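Local atomic coordinates of beta-galactosidase BgaB (Bifidobacterium adolescentis, PDB entry 5VYM), a protein that releases terminal non-reducing beta-D-galactose from galactooligosaccharides by hydrolysis, most actively those with Gal(beta1-4)Gal linkages, as a glycoside hydrolase of family 42. Residues B[11-14]-B[15-19]. Sequence-based numbering, arbitrary orientation.
Sequences FSAE and SEWAT
With OG of Ser12 swung anti to its own nitrogen (chi1 167°) and OG of Ser15 set anti to its carbonyl carbon, the two hydroxyls converge at the start of helix 13-20. They share a hydrogen bond, Ser12 OG to Ser15 OG, of 2.9 Å, and the geometry leaves the donor unsettled. Ser12 is the N-cap, and its carbonyl starts the helical ladder: Glu16 N reaches Ser12 O at 3.1 Å. Trp17 N to Ala13 O and Ala18 N to Glu14 O follow.

On the outer side of this first turn, Trp17 folds its indole back along the helix. Ala13 O lies over one face of the ring, 3.0 Å above its plane and displaced from the ring centre, while the same oxygen accepts the backbone N-H of Trp17. The six-membered part of the indole runs alongside Glu14, whose CG touches Trp17 CZ3 at 3.7 Å; the carboxylate plane is turned 45° from the ring. Ala13 CB meets CZ2 of the same Trp17 ring at 4.1 Å. Another flank has Phe11 CE1 meeting Glu16 CB obliquely at 4.2 Å, with the Phe11 ring also packed against His31 and edge-to-face with Trp32.

This turn carries the chain from strand 7-11 of the parallel sheet into its following helix, within the trimerisation domain. Ser15 OG accepts the N-H of Ile71, and Glu16 OE1 that of Trp32 in helix 31-44, so the turn is tied to both the loop at residue 71 and that helix. At the cap, then, one bond ties the two buried serine hydroxyls together and Ile71 grips Ser15 from outside, while the indole sets a face against a carbonyl oxygen already engaged in the helix and its six-membered ring against Ala13 CB and Glu14 CG.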
# COMPACT_ATOMS: atom_id res chain seq x y z
N PHE B 11 -10.70 -16.94 8.37
CA PHE B 11 -12.15 -17.10 8.34
C PHE B 11 -12.81 -15.83 8.87
O PHE B 11 -12.51 -15.39 9.98
CB PHE B 11 -12.60 -18.31 9.16
CG PHE B 11 -14.08 -18.39 9.36
CD1 PHE B 11 -14.93 -18.63 8.28
CD2 PHE B 11 -14.64 -18.23 10.62
CE1 PHE B 11 -16.30 -18.70 8.46
CE2 PHE B 11 -16.01 -18.30 10.80
CZ PHE B 11 -16.84 -18.54 9.72
N SER B 12 -13.72 -15.26 8.07
CA SER B 12 -14.46 -14.06 8.43
C SER B 12 -15.93 -14.43 8.57
O SER B 12 -16.59 -14.75 7.58
CB SER B 12 -14.27 -12.97 7.38
OG SER B 12 -15.20 -11.92 7.56
N ALA B 13 -16.44 -14.38 9.81
CA ALA B 13 -17.84 -14.70 10.04
C ALA B 13 -18.75 -13.72 9.31
O ALA B 13 -19.79 -14.12 8.76
CB ALA B 13 -18.14 -14.69 11.54
N GLU B 14 -18.39 -12.43 9.30
CA GLU B 14 -19.19 -11.45 8.58
C GLU B 14 -19.25 -11.77 7.09
O GLU B 14 -20.30 -11.59 6.46
CB GLU B 14 -18.62 -10.04 8.81
CG GLU B 14 -18.70 -9.56 10.25
CD GLU B 14 -17.50 -9.97 11.08
OE1 GLU B 14 -17.19 -9.28 12.07
OE2 GLU B 14 -16.86 -10.99 10.75
N SER B 15 -18.14 -12.24 6.52
CA SER B 15 -18.15 -12.63 5.11
C SER B 15 -19.07 -13.82 4.87
O SER B 15 -19.73 -13.90 3.83
CB SER B 15 -16.73 -12.93 4.63
OG SER B 15 -15.89 -11.80 4.77
N GLU B 16 -19.12 -14.75 5.82
CA GLU B 16 -20.04 -15.88 5.70
C GLU B 16 -21.49 -15.43 5.80
O GLU B 16 -22.37 -15.99 5.13
CB GLU B 16 -19.72 -16.93 6.77
CG GLU B 16 -20.67 -18.13 6.78
CD GLU B 16 -20.57 -18.98 5.53
OE1 GLU B 16 -19.62 -18.81 4.74
OE2 GLU B 16 -21.46 -19.84 5.33
N TRP B 17 -21.76 -14.41 6.62
CA TRP B 17 -23.11 -13.85 6.69
C TRP B 17 -23.52 -13.25 5.35
O TRP B 17 -24.63 -13.48 4.87
CB TRP B 17 -23.18 -12.80 7.80
CG TRP B 17 -22.80 -13.31 9.15
CD1 TRP B 17 -22.73 -14.61 9.56
CD2 TRP B 17 -22.41 -12.52 10.29
NE1 TRP B 17 -22.34 -14.68 10.87
CE2 TRP B 17 -22.13 -13.41 11.34
CE3 TRP B 17 -22.28 -11.15 10.51
CZ2 TRP B 17 -21.73 -12.98 12.60
CZ3 TRP B 17 -21.88 -10.72 11.76
CH2 TRP B 17 -21.61 -11.63 12.79
N ALA B 18 -22.62 -12.48 4.73
CA ALA B 18 -22.91 -11.94 3.41
C ALA B 18 -23.08 -13.05 2.38
O ALA B 18 -23.83 -12.89 1.41
CB ALA B 18 -21.80 -10.98 2.98
N THR B 19 -22.39 -14.17 2.57
CA THR B 19 -22.56 -15.32 1.68
C THR B 19 -23.97 -15.90 1.80
O THR B 19 -24.62 -16.19 0.79
CB THR B 19 -21.51 -16.39 2.00
OG1 THR B 19 -20.26 -16.02 1.41
CG2 THR B 19 -21.94 -17.75 1.48